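Local coordinates for Mlr3007 protein (Mesorhizobium loti, PDB 3QQM), which probably catalyses the pyridoxal-phosphate-dependent transfer of amino groups from leucine, isoleucine and valine to 2-oxoglutarate in branched-chain amino-acid biosynthesis, at residues 30-35 with 177-182; 18-23 with 38-43; 88-93 with 211-216; 166-171 with 188-193. All coordinates share one frame; numbering follows the deposited sequence.

Contact 1: residues 30-35 with 177-182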
loop_
_atom_site.group_PDB
_atom_site.type_symbol
_atom_site.label_atom_id
_atom_site.label_comp_id
_atom_site.label_asym_id
_atom_site.label_seq_id
_atom_site.Cartn_x
_atom_site.Cartn_y
_atom_site.Cartn_z
ATOM N N PHE A 30 11.078 7.868 -10.023
ATOM C CA PHE A 30 10.143 7.072 -9.212
ATOM C C PHE A 30 9.644 5.825 -9.891
ATOM O O PHE A 30 9.157 5.869 -10.995
ATOM C CB PHE A 30 8.938 7.910 -8.767
ATOM C CG PHE A 30 9.308 9.165 -8.065
ATOM C CD1 PHE A 30 9.717 9.139 -6.763
ATOM C CD2 PHE A 30 9.292 10.380 -8.737
ATOM C CE1 PHE A 30 10.076 10.299 -6.123
ATOM C CE2 PHE A 30 9.651 11.547 -8.105
ATOM C CZ PHE A 30 10.024 11.506 -6.785
ATOM N N LEU A 31 9.756 4.706 -9.204
ATOM C CA LEU A 31 9.278 3.458 -9.748
ATOM C C LEU A 31 7.734 3.557 -9.825
ATOM O O LEU A 31 7.095 4.056 -8.901
ATOM C CB LEU A 31 9.737 2.305 -8.858
ATOM C CG LEU A 31 9.794 0.883 -9.396
ATOM C CD1 LEU A 31 10.651 0.797 -10.672
ATOM C CD2 LEU A 31 10.352 -0.087 -8.309
ATOM N N ARG A 32 7.169 3.178 -10.976
ATOM C CA ARG A 32 5.719 3.201 -11.180
ATOM C C ARG A 32 5.133 4.609 -10.974
ATOM O O ARG A 32 3.999 4.764 -10.539
ATOM C CB ARG A 32 5.029 2.168 -10.258
ATOM C CG ARG A 32 5.253 0.735 -10.681
ATOM C CD ARG A 32 4.672 -0.258 -9.665
ATOM N NE ARG A 32 5.549 -0.390 -8.512
ATOM C CZ ARG A 32 6.590 -1.217 -8.478
ATOM N NH1 ARG A 32 6.852 -2.019 -9.518
ATOM N NH2 ARG A 32 7.356 -1.262 -7.397
ATOM N N PHE A 33 5.929 5.615 -11.340
ATOM C CA PHE A 33 5.571 7.013 -11.169
ATOM C C PHE A 33 4.225 7.361 -11.746
ATOM O O PHE A 33 3.408 7.929 -11.060
ATOM C CB PHE A 33 6.676 7.914 -11.757
ATOM C CG PHE A 33 6.567 9.394 -11.384
ATOM C CD1 PHE A 33 5.970 9.808 -10.189
ATOM C CD2 PHE A 33 7.300 10.337 -12.103
ATOM C CE1 PHE A 33 5.960 11.159 -9.832
ATOM C CE2 PHE A 33 7.309 11.684 -11.730
ATOM C CZ PHE A 33 6.640 12.089 -10.604
ATOM N N ASP A 34 3.969 6.986 -12.983
ATOM C CA ASP A 34 2.694 7.332 -13.590
ATOM C C ASP A 34 1.514 6.668 -12.858
ATOM O O ASP A 34 0.485 7.294 -12.675
ATOM C CB ASP A 34 2.682 7.079 -15.099
ATOM C CG ASP A 34 3.031 5.671 -15.465
ATOM O OD1 ASP A 34 3.258 4.843 -14.549
ATOM O OD2 ASP A 34 3.088 5.397 -16.682
ATOM N N ARG A 35 1.669 5.436 -12.424
ATOM C CA ARG A 35 0.600 4.813 -11.688
ATOM C C ARG A 35 0.319 5.612 -10.404
ATOM O O ARG A 35 -0.826 5.846 -10.099
ATOM C CB ARG A 35 0.886 3.356 -11.378
ATOM C CG ARG A 35 0.922 2.453 -12.631
ATOM C CD ARG A 35 0.965 0.983 -12.251
ATOM N NE ARG A 35 0.931 0.119 -13.419
ATOM C CZ ARG A 35 -0.187 -0.294 -14.031
ATOM N NH1 ARG A 35 -1.381 0.109 -13.616
ATOM N NH2 ARG A 35 -0.106 -1.086 -15.103
ATOM N N PRO A 177 -6.581 -0.150 -3.834
ATOM C CA PRO A 177 -6.069 -0.675 -5.069
ATOM C C PRO A 177 -4.636 -0.213 -5.165
ATOM O O PRO A 177 -4.372 0.888 -5.643
ATOM C CB PRO A 177 -6.949 -0.011 -6.145
ATOM C CG PRO A 177 -7.421 1.241 -5.529
ATOM C CD PRO A 177 -7.603 0.887 -4.058
ATOM N N GLY A 178 -3.723 -1.023 -4.649
ATOM C CA GLY A 178 -2.315 -0.697 -4.672
ATOM C C GLY A 178 -1.742 -0.585 -6.066
ATOM O O GLY A 178 -2.238 -1.186 -7.023
ATOM N N VAL A 179 -0.687 0.213 -6.157
ATOM C CA VAL A 179 0.034 0.469 -7.381
ATOM C C VAL A 179 0.858 -0.762 -7.832
ATOM O O VAL A 179 0.904 -1.061 -9.002
ATOM C CB VAL A 179 0.895 1.731 -7.209
ATOM C CG1 VAL A 179 2.059 1.790 -8.226
ATOM C CG2 VAL A 179 -0.018 2.987 -7.263
ATOM N N LEU A 180 1.532 -1.443 -6.922
ATOM C CA LEU A 180 2.228 -2.659 -7.321
ATOM C C LEU A 180 1.125 -3.620 -7.779
ATOM O O LEU A 180 1.204 -4.202 -8.846
ATOM C CB LEU A 180 3.017 -3.267 -6.167
ATOM C CG LEU A 180 3.620 -4.648 -6.457
ATOM C CD1 LEU A 180 4.708 -4.570 -7.558
ATOM C CD2 LEU A 180 4.189 -5.331 -5.219
ATOM N N ARG A 181 0.073 -3.720 -6.977
ATOM C CA ARG A 181 -1.067 -4.594 -7.261
ATOM C C ARG A 181 -1.577 -4.345 -8.649
ATOM O O ARG A 181 -1.764 -5.273 -9.414
ATOM C CB ARG A 181 -2.194 -4.337 -6.270
ATOM C CG ARG A 181 -3.467 -5.140 -6.501
ATOM C CD ARG A 181 -4.533 -4.684 -5.504
ATOM N NE ARG A 181 -5.799 -5.408 -5.629
ATOM C CZ ARG A 181 -6.768 -5.095 -6.469
ATOM N NH1 ARG A 181 -6.641 -4.059 -7.298
ATOM N NH2 ARG A 181 -7.878 -5.833 -6.484
ATOM N N ALA A 182 -1.797 -3.080 -8.981
ATOM C CA ALA A 182 -2.279 -2.724 -10.294
ATOM C C ALA A 182 -1.301 -3.168 -11.387
ATOM O O ALA A 182 -1.710 -3.644 -12.442
ATOM C CB ALA A 182 -2.492 -1.221 -10.374
#
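R32 is the first residue of 30-35 to reach the helix that starts at V179, and it does so with the whole length of its side chain. It sits at the N-cap of helix 33-47, with a positive phi in a type II turn from F30 to F33. CB lies 3.6 Å from V179 CG1 and CD equally close to that methyl, while the bend at chi3 (-78°) swings the guanidinium across the flank of L180. There the flat group is sandwiched: L180 CD1 is 3.9 Å from NH1 over one face, and L31 CG, from its own segment, covers the opposite face. Its polar rim is taken up outside the contact, NH1 by a salt bridge to E183 and NH2 by the carbonyl of S211.

One helical turn on, R35 presses CB against the same methyl, V179 CG1, at 3.7 Å. V179 holds this branch anti to its backbone N (chi1 159°), which places it between the two arginines. From there R35 runs out extended, and NH1 comes to 3.7 Å from A182 CB. A182 O lies over a face of the R35 guanidinium, 4.0 Å from R35 CZ, while NH2 pairs with D186.

The contact thus sets the start of helix 33-47 against the first turn of helix 179-186, whose V179 N donates to the cofactor phosphate on the modified residue LLP at position 118. F30, L31 and F33 pack on strand 17-25, and F30 and F33 also on helix 53-64.

Contact 2: residues 18-23 with 38-43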
loop_
_atom_site.group_PDB
_atom_site.type_symbol
_atom_site.label_atom_id
_atom_site.label_comp_id
_atom_site.label_asym_id
_atom_site.label_seq_id
_atom_site.Cartn_x
_atom_site.Cartn_y
_atom_site.Cartn_z
ATOM N N LEU A 18 -4.185 12.992 1.232
ATOM C CA LEU A 18 -3.894 11.910 0.296
ATOM C C LEU A 18 -2.400 11.667 0.384
ATOM O O LEU A 18 -1.616 12.610 0.506
ATOM C CB LEU A 18 -4.317 12.263 -1.130
ATOM C CG LEU A 18 -5.837 12.338 -1.279
ATOM C CD1 LEU A 18 -6.252 12.914 -2.628
ATOM C CD2 LEU A 18 -6.460 10.932 -1.054
ATOM N N ILE A 19 -2.017 10.407 0.299
ATOM C CA ILE A 19 -0.641 9.995 0.433
ATOM C C ILE A 19 -0.168 9.054 -0.685
ATOM O O ILE A 19 -0.933 8.225 -1.205
ATOM C CB ILE A 19 -0.490 9.246 1.795
ATOM C CG1 ILE A 19 -0.862 10.167 2.964
ATOM C CG2 ILE A 19 0.924 8.696 2.002
ATOM C CD1 ILE A 19 0.020 11.393 3.057
ATOM N N GLU A 20 1.097 9.199 -1.051
ATOM C CA GLU A 20 1.763 8.327 -2.040
ATOM C C GLU A 20 3.169 8.070 -1.509
ATOM O O GLU A 20 3.880 9.014 -1.140
ATOM C CB GLU A 20 1.832 8.947 -3.443
ATOM C CG GLU A 20 0.498 9.092 -4.145
ATOM C CD GLU A 20 -0.135 7.753 -4.522
ATOM O OE1 GLU A 20 0.622 6.747 -4.707
ATOM O OE2 GLU A 20 -1.379 7.707 -4.656
ATOM N N THR A 21 3.545 6.788 -1.459
ATOM C CA THR A 21 4.839 6.368 -0.987
ATOM C C THR A 21 5.489 5.620 -2.134
ATOM O O THR A 21 5.018 4.552 -2.550
ATOM C CB THR A 21 4.713 5.494 0.266
ATOM O OG1 THR A 21 4.029 6.236 1.272
ATOM C CG2 THR A 21 6.087 5.068 0.784
HETATM N N MSE A 22 6.607 6.167 -2.597
HETATM C CA MSE A 22 7.299 5.649 -3.748
HETATM C C MSE A 22 8.798 5.423 -3.539
HETATM O O MSE A 22 9.413 5.987 -2.615
HETATM C CB MSE A 22 7.157 6.682 -4.876
HETATM C CG MSE A 22 5.719 7.165 -5.119
HETATM SE SE MSE A 22 5.582 8.568 -6.448
HETATM C CE MSE A 22 6.606 9.968 -5.575
ATOM N N ARG A 23 9.383 4.640 -4.445
ATOM C CA ARG A 23 10.806 4.398 -4.433
ATOM C C ARG A 23 11.417 5.150 -5.585
ATOM O O ARG A 23 11.088 4.892 -6.749
ATOM C CB ARG A 23 11.131 2.929 -4.628
ATOM C CG ARG A 23 12.599 2.613 -4.349
ATOM C CD ARG A 23 13.073 1.298 -4.973
ATOM N NE ARG A 23 12.226 0.158 -4.648
ATOM C CZ ARG A 23 12.397 -1.075 -5.135
ATOM N NH1 ARG A 23 13.420 -1.349 -5.958
ATOM N NH2 ARG A 23 11.538 -2.039 -4.802
ATOM N N ALA A 38 -1.432 8.886 -11.279
ATOM C CA ALA A 38 -2.779 8.578 -11.760
ATOM C C ALA A 38 -3.695 8.414 -10.557
ATOM O O ALA A 38 -4.760 9.014 -10.513
ATOM C CB ALA A 38 -2.809 7.315 -12.625
ATOM N N ARG A 39 -3.268 7.609 -9.585
ATOM C CA ARG A 39 -4.053 7.392 -8.387
ATOM C C ARG A 39 -4.267 8.685 -7.597
ATOM O O ARG A 39 -5.378 8.984 -7.232
ATOM C CB ARG A 39 -3.388 6.379 -7.472
ATOM C CG ARG A 39 -4.223 6.108 -6.212
ATOM C CD ARG A 39 -3.734 4.927 -5.497
ATOM N NE ARG A 39 -2.408 5.122 -4.928
ATOM C CZ ARG A 39 -1.693 4.141 -4.383
ATOM N NH1 ARG A 39 -2.134 2.890 -4.428
ATOM N NH2 ARG A 39 -0.491 4.386 -3.872
ATOM N N LEU A 40 -3.181 9.392 -7.287
ATOM C CA LEU A 40 -3.256 10.638 -6.530
ATOM C C LEU A 40 -4.145 11.682 -7.211
ATOM O O LEU A 40 -5.016 12.288 -6.572
ATOM C CB LEU A 40 -1.858 11.237 -6.326
ATOM C CG LEU A 40 -1.810 12.592 -5.637
ATOM C CD1 LEU A 40 -2.378 12.498 -4.219
ATOM C CD2 LEU A 40 -0.390 13.104 -5.625
ATOM N N TYR A 41 -3.946 11.882 -8.504
ATOM C CA TYR A 41 -4.738 12.873 -9.202
ATOM C C TYR A 41 -6.196 12.442 -9.326
ATOM O O TYR A 41 -7.106 13.282 -9.217
ATOM C CB TYR A 41 -4.146 13.217 -10.551
ATOM C CG TYR A 41 -2.789 13.864 -10.486
ATOM C CD1 TYR A 41 -2.476 14.741 -9.485
ATOM C CD2 TYR A 41 -1.894 13.730 -11.520
ATOM C CE1 TYR A 41 -1.249 15.376 -9.445
ATOM C CE2 TYR A 41 -0.670 14.380 -11.501
ATOM C CZ TYR A 41 -0.359 15.203 -10.464
ATOM O OH TYR A 41 0.847 15.852 -10.419
ATOM N N GLY A 42 -6.416 11.145 -9.527
ATOM C CA GLY A 42 -7.767 10.606 -9.642
ATOM C C GLY A 42 -8.510 10.783 -8.316
ATOM O O GLY A 42 -9.629 11.267 -8.299
ATOM N N SER A 43 -7.861 10.428 -7.210
ATOM C CA SER A 43 -8.483 10.571 -5.902
ATOM C C SER A 43 -8.737 12.031 -5.549
ATOM O O SER A 43 -9.794 12.358 -5.055
ATOM C CB SER A 43 -7.634 9.909 -4.814
ATOM O OG SER A 43 -7.494 8.543 -5.060
HETATM O O HOH W 1 2.120 4.111 -2.214
#
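E20 and R39 form a bidentate salt bridge. R39 grips the carboxylate side-on: NE gives a nearly straight bond to E20 OE2 (2.8 Å, 169°) in the guanidinium plane and on the syn lone pair, while NH2 reaches E20 OE1 at 2.7 Å from outside the carboxylate plane. A bend at chi3 (67°) turns the guanidinium edge onto the acid. E20 OE1 also accepts a bond from H36 ND1. R39 NH1 bonds to the phosphate of the modified residue LLP at position 118 and to P177 O, so E20 probably helps, as a second-shell residue, to position a phosphate ligand. With a methionine at R39, E20 would probably be left without its charged mate and the phosphate without one of its donors.

This is helix-on-sheet packing in the N-terminal part of the class IV aminotransferase fold: residues 38-43 of helix 33-47 run antiparallel to residues 18-23 of strand 17-25 (178°), their axes 9.0 Å apart at closest approach.

A water adds a bridge, accepting from T21 N at 3.1 Å and weakly from R39 NH2.

Apolar contacts fill in beside the ion pair. L40 CD1 meets L18 CB at 3.7 Å, L40 CB touches E20 CG at 3.9 Å, and L18 CD1 lies 4.0 Å from S43 CB, whose hydroxyl is bonded to H117.

Contact 3: residues 88-93 with 211-216; sequences QPYEPL and SLRGLI
Y90 and R213 lean on each other where two sheets of the class IV aminotransferase fold meet: 88-93 leaves the edge strand 83-89 of the antiparallel sheet, and 211-216 comprises the turn before strand 214-220 of the mixed sheet and that strand's first residues. The Y90 ring and the R213 guanidinium are inclined by 38°, with Y90 CE1 3.7 Å from R213 NH1. A chi1 of 169° carries the ring of Y90 away from the backbone N and across to the turn; ring and L212 side chain run alongside each other, pointing opposite ways, with Y90 CD1 3.8 Å from L212 CD1, and P92 N sits over the centre of one ring face.

R213 extends from CG to NE, bringing NH1 to E91 O at 3.0 Å. The bond is almost straight (172°) and lies in the guanidinium plane, although the donor is tilted from the plane of the carbonyl. L93 crosses the arginine at about a right angle, its CD2 over one guanidinium face, and its CD1 goes on to I216 CG2 at 3.7 Å. A leucine in place of R213 would probably leave the carbonyl of E91 without this donor and L93 without the flat surface it covers.

A single water ties the arrangement together: it accepts from R213 NH1 at 2.9 Å and from L93 N at 2.8 Å, and lies 2.5 Å from Y90 OH.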
loop_
_atom_site.group_PDB
_atom_site.type_symbol
_atom_site.label_atom_id
_atom_site.label_comp_id
_atom_site.label_asym_id
_atom_site.label_seq_id
_atom_site.Cartn_x
_atom_site.Cartn_y
_atom_site.Cartn_z
ATOM N N GLN A 88 14.054 9.989 2.071
ATOM C CA GLN A 88 15.082 9.434 2.936
ATOM C C GLN A 88 15.590 8.172 2.266
ATOM O O GLN A 88 14.867 7.549 1.527
ATOM C CB GLN A 88 14.535 9.124 4.316
ATOM C CG GLN A 88 13.837 10.269 4.962
ATOM C CD GLN A 88 13.603 10.036 6.404
ATOM O OE1 GLN A 88 14.552 9.971 7.194
ATOM N NE2 GLN A 88 12.323 9.946 6.794
ATOM N N PRO A 89 16.829 7.767 2.552
ATOM C CA PRO A 89 17.376 6.586 1.885
ATOM C C PRO A 89 16.513 5.334 1.997
ATOM O O PRO A 89 16.046 5.000 3.070
ATOM C CB PRO A 89 18.725 6.367 2.602
ATOM C CG PRO A 89 19.087 7.663 3.130
ATOM C CD PRO A 89 17.789 8.344 3.498
ATOM N N TYR A 90 16.293 4.666 0.872
ATOM C CA TYR A 90 15.536 3.423 0.853
ATOM C C TYR A 90 16.412 2.318 1.432
ATOM O O TYR A 90 17.591 2.219 1.106
ATOM C CB TYR A 90 15.101 3.086 -0.568
ATOM C CG TYR A 90 14.525 1.689 -0.750
ATOM C CD1 TYR A 90 13.414 1.268 -0.020
ATOM C CD2 TYR A 90 15.047 0.813 -1.706
ATOM C CE1 TYR A 90 12.868 -0.015 -0.203
ATOM C CE2 TYR A 90 14.495 -0.464 -1.897
ATOM C CZ TYR A 90 13.415 -0.864 -1.144
ATOM O OH TYR A 90 12.859 -2.111 -1.320
ATOM N N GLU A 91 15.843 1.513 2.324
ATOM C CA GLU A 91 16.602 0.416 2.952
ATOM C C GLU A 91 16.010 -0.879 2.470
ATOM O O GLU A 91 15.087 -1.390 3.052
ATOM C CB GLU A 91 16.529 0.541 4.475
ATOM C CG GLU A 91 17.078 1.900 5.017
ATOM C CD GLU A 91 16.919 2.035 6.541
ATOM O OE1 GLU A 91 16.026 1.346 7.121
ATOM O OE2 GLU A 91 17.681 2.823 7.157
ATOM N N PRO A 92 16.540 -1.428 1.398
ATOM C CA PRO A 92 15.869 -2.637 0.936
ATOM C C PRO A 92 15.953 -3.803 1.905
ATOM O O PRO A 92 16.827 -3.827 2.778
ATOM C CB PRO A 92 16.621 -2.976 -0.351
ATOM C CG PRO A 92 18.016 -2.416 -0.139
ATOM C CD PRO A 92 17.902 -1.284 0.842
ATOM N N LEU A 93 15.007 -4.736 1.779
ATOM C CA LEU A 93 15.028 -5.947 2.587
ATOM C C LEU A 93 16.039 -6.894 1.958
ATOM O O LEU A 93 16.206 -6.897 0.723
ATOM C CB LEU A 93 13.665 -6.653 2.592
ATOM C CG LEU A 93 12.422 -5.942 3.159
ATOM C CD1 LEU A 93 11.227 -6.847 3.004
ATOM C CD2 LEU A 93 12.602 -5.554 4.616
ATOM N N SER A 211 4.342 -0.749 -3.726
ATOM C CA SER A 211 5.154 -0.124 -4.762
ATOM C C SER A 211 6.578 0.153 -4.276
ATOM O O SER A 211 7.522 0.034 -5.025
ATOM C CB SER A 211 4.521 1.181 -5.245
ATOM O OG SER A 211 5.213 1.645 -6.386
ATOM N N LEU A 212 6.704 0.534 -3.019
ATOM C CA LEU A 212 7.983 0.842 -2.456
ATOM C C LEU A 212 8.923 -0.362 -2.431
ATOM O O LEU A 212 10.057 -0.258 -2.868
ATOM C CB LEU A 212 7.829 1.381 -1.035
ATOM C CG LEU A 212 9.139 1.642 -0.302
ATOM C CD1 LEU A 212 10.015 2.661 -1.089
ATOM C CD2 LEU A 212 8.900 2.077 1.184
ATOM N N ARG A 213 8.432 -1.502 -1.962
ATOM C CA ARG A 213 9.306 -2.678 -1.793
ATOM C C ARG A 213 9.199 -3.797 -2.789
ATOM O O ARG A 213 10.047 -4.666 -2.780
ATOM C CB ARG A 213 9.086 -3.290 -0.400
ATOM C CG ARG A 213 9.434 -2.362 0.709
ATOM C CD ARG A 213 9.563 -3.057 2.052
ATOM N NE ARG A 213 9.943 -2.095 3.102
ATOM C CZ ARG A 213 11.195 -1.742 3.368
ATOM N NH1 ARG A 213 12.208 -2.260 2.691
ATOM N NH2 ARG A 213 11.436 -0.844 4.300
ATOM N N GLY A 214 8.201 -3.786 -3.650
ATOM C CA GLY A 214 8.010 -4.906 -4.567
ATOM C C GLY A 214 7.417 -6.070 -3.761
ATOM O O GLY A 214 6.892 -5.846 -2.653
ATOM N N LEU A 215 7.457 -7.299 -4.311
ATOM C CA LEU A 215 6.944 -8.476 -3.589
ATOM C C LEU A 215 7.886 -8.921 -2.488
ATOM O O LEU A 215 9.120 -8.938 -2.644
ATOM C CB LEU A 215 6.694 -9.653 -4.528
ATOM C CG LEU A 215 5.510 -9.505 -5.473
ATOM C CD1 LEU A 215 5.523 -10.597 -6.505
ATOM C CD2 LEU A 215 4.183 -9.492 -4.673
ATOM N N ILE A 216 7.285 -9.277 -1.365
ATOM C CA ILE A 216 7.994 -9.727 -0.210
ATOM C C ILE A 216 7.504 -11.134 0.129
ATOM O O ILE A 216 6.320 -11.334 0.408
ATOM C CB ILE A 216 7.731 -8.818 0.977
ATOM C CG1 ILE A 216 8.059 -7.352 0.627
ATOM C CG2 ILE A 216 8.546 -9.281 2.196
ATOM C CD1 ILE A 216 7.537 -6.365 1.646
HETATM O O HOH W 2 12.722 -3.918 0.374
#

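Contact 4: residues 166-171 with 188-193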
loop_
_atom_site.group_PDB
_atom_site.type_symbol
_atom_site.label_atom_id
_atom_site.label_comp_id
_atom_site.label_asym_id
_atom_site.label_seq_id
_atom_site.Cartn_x
_atom_site.Cartn_y
_atom_site.Cartn_z
ATOM N N LEU A 166 -0.621 -15.155 -9.129
ATOM C CA LEU A 166 -0.679 -14.471 -7.846
ATOM C C LEU A 166 -2.131 -14.002 -7.581
ATOM O O LEU A 166 -2.579 -12.985 -8.099
ATOM C CB LEU A 166 0.318 -13.306 -7.825
ATOM C CG LEU A 166 1.816 -13.753 -7.944
ATOM C CD1 LEU A 166 2.732 -12.561 -8.276
ATOM C CD2 LEU A 166 2.334 -14.496 -6.711
ATOM N N ALA A 167 -2.868 -14.796 -6.815
ATOM C CA ALA A 167 -4.264 -14.506 -6.484
ATOM C C ALA A 167 -4.250 -13.426 -5.435
ATOM O O ALA A 167 -3.619 -13.589 -4.410
ATOM C CB ALA A 167 -4.985 -15.779 -5.973
ATOM N N THR A 168 -4.902 -12.309 -5.727
ATOM C CA THR A 168 -4.950 -11.160 -4.833
ATOM C C THR A 168 -6.417 -10.791 -4.597
ATOM O O THR A 168 -7.227 -10.883 -5.531
ATOM C CB THR A 168 -4.179 -9.970 -5.455
ATOM O OG1 THR A 168 -3.932 -8.984 -4.458
ATOM C CG2 THR A 168 -4.946 -9.344 -6.646
ATOM N N PRO A 169 -6.775 -10.392 -3.357
ATOM C CA PRO A 169 -8.161 -10.087 -3.076
ATOM C C PRO A 169 -8.821 -9.085 -4.050
ATOM O O PRO A 169 -8.242 -8.047 -4.389
ATOM C CB PRO A 169 -8.099 -9.533 -1.663
ATOM C CG PRO A 169 -6.998 -10.240 -1.051
ATOM C CD PRO A 169 -5.972 -10.317 -2.124
ATOM N N ARG A 170 -10.038 -9.428 -4.463
ATOM C CA ARG A 170 -10.837 -8.614 -5.371
ATOM C C ARG A 170 -11.154 -7.323 -4.667
ATOM O O ARG A 170 -11.448 -7.313 -3.487
ATOM C CB ARG A 170 -12.110 -9.366 -5.771
ATOM C CG ARG A 170 -12.728 -8.886 -7.038
ATOM C CD ARG A 170 -13.804 -9.842 -7.553
ATOM N NE ARG A 170 -15.045 -9.736 -6.802
ATOM C CZ ARG A 170 -16.107 -10.516 -6.992
ATOM N NH1 ARG A 170 -16.065 -11.529 -7.849
ATOM N NH2 ARG A 170 -17.203 -10.307 -6.282
ATOM N N LEU A 171 -11.125 -6.235 -5.419
ATOM C CA LEU A 171 -11.310 -4.903 -4.882
ATOM C C LEU A 171 -12.606 -4.698 -4.053
ATOM O O LEU A 171 -12.566 -4.022 -3.004
ATOM C CB LEU A 171 -11.244 -3.886 -6.013
ATOM C CG LEU A 171 -10.999 -2.456 -5.552
ATOM C CD1 LEU A 171 -9.647 -2.376 -4.792
ATOM C CD2 LEU A 171 -11.037 -1.504 -6.770
ATOM N N GLY A 188 -0.810 -9.478 -16.105
ATOM C CA GLY A 188 -1.353 -10.840 -16.154
ATOM C C GLY A 188 -0.669 -11.755 -15.129
ATOM O O GLY A 188 -0.871 -12.960 -15.133
ATOM N N ARG A 189 0.125 -11.179 -14.233
ATOM C CA ARG A 189 0.815 -11.963 -13.204
ATOM C C ARG A 189 -0.062 -12.204 -11.983
ATOM O O ARG A 189 0.061 -13.227 -11.320
ATOM C CB ARG A 189 2.087 -11.273 -12.769
ATOM C CG ARG A 189 3.057 -11.091 -13.881
ATOM C CD ARG A 189 4.334 -10.490 -13.385
ATOM N NE ARG A 189 5.231 -10.321 -14.495
ATOM C CZ ARG A 189 5.940 -11.310 -15.041
ATOM N NH1 ARG A 189 5.857 -12.565 -14.585
ATOM N NH2 ARG A 189 6.730 -11.044 -16.059
ATOM N N ALA A 190 -0.917 -11.242 -11.661
ATOM C CA ALA A 190 -1.836 -11.390 -10.564
ATOM C C ALA A 190 -3.266 -11.456 -11.121
ATOM O O ALA A 190 -3.528 -10.983 -12.235
ATOM C CB ALA A 190 -1.688 -10.228 -9.605
ATOM N N GLU A 191 -4.167 -12.071 -10.363
ATOM C CA GLU A 191 -5.574 -12.172 -10.730
ATOM C C GLU A 191 -6.414 -11.946 -9.496
ATOM O O GLU A 191 -6.005 -12.280 -8.394
ATOM C CB GLU A 191 -5.925 -13.525 -11.322
ATOM C CG GLU A 191 -5.418 -13.735 -12.733
ATOM C CD GLU A 191 -5.664 -15.142 -13.250
ATOM O OE1 GLU A 191 -6.369 -15.931 -12.555
ATOM O OE2 GLU A 191 -5.142 -15.459 -14.366
ATOM N N GLU A 192 -7.580 -11.355 -9.692
ATOM C CA GLU A 192 -8.464 -11.105 -8.588
ATOM C C GLU A 192 -9.076 -12.405 -8.077
ATOM O O GLU A 192 -9.306 -13.358 -8.836
ATOM C CB GLU A 192 -9.526 -10.053 -8.933
ATOM C CG GLU A 192 -8.943 -8.615 -8.941
ATOM C CD GLU A 192 -10.016 -7.552 -9.039
ATOM O OE1 GLU A 192 -10.895 -7.722 -9.890
ATOM O OE2 GLU A 192 -9.970 -6.550 -8.263
ATOM N N ALA A 193 -9.273 -12.458 -6.774
ATOM C CA ALA A 193 -9.832 -13.650 -6.152
ATOM C C ALA A 193 -10.336 -13.328 -4.753
ATOM O O ALA A 193 -10.159 -12.245 -4.274
ATOM C CB ALA A 193 -8.776 -14.789 -6.120
#
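The carboxylate of E192 is covered on one face by the chain of R170 and L171. R170 CG lies 3.6 Å from OE1 over that face, and on the same side L171 N bonds to E192 OE2 at 3.1 Å, approaching from above the carboxylate plane. The two side chains cross at about a right angle with the guanidinium and carboxylate planes 53° apart. They form no ion pair: R170 NE stays 5.6 Å from E192 OE1, and the arginine, bent at chi3, pairs with D172 instead. E192 finds its charged mate in R181, which takes OE2.

Along the rest of the pair the backbones run parallel, 4.4 Å apart at closest approach of the axes, and twisted by 43°. The ladder opens with L166 N to R189 O at 3.0 Å. E191 is then held from both ends, its N by L166 O and its O by T168 N, the latter bond at 2.9 Å running nearly along the C=O axis. A193 N to T168 O and R170 N to A193 O, at 2.8 Å, complete it.

L166, A190, T168 and E192 share one face of the pair; A190 there touches L184 and L185 of helix 179-186. In T168 a chi1 of -165° points OG1 at V157 O, to which it bonds, and lays CG2 against the carbonyl of E191. On the other side A167 CB meets A193 CB at 3.9 Å. Strand 166-169, helix 179-186, the Schellman motif at G188 and strand 190-193 together make a beta-alpha-beta crossover, and its helix begins at the cofactor phosphate.

Overall arrangement
Contacts 1, 2 and 3 converge on the cofactor: R39 of contact 2, V179 of contact 1 and S211 of contact 3 each bind the phosphate of the modified residue LLP at position 118. Contacts 1 and 2 share helix 33-47, their centres about 9 Å apart, and contact 3 reaches the same antiparallel sheet as contact 2, with centres about 17 Å apart. Contact 4 lies farthest out, its centre about 21 Å from those of contacts 2 and 3, but helix 179-186 ties it to contact 1. Along the sequence contact 2 closes before contacts 3 and 4 open, while contact 1 joins early and late parts of the fold.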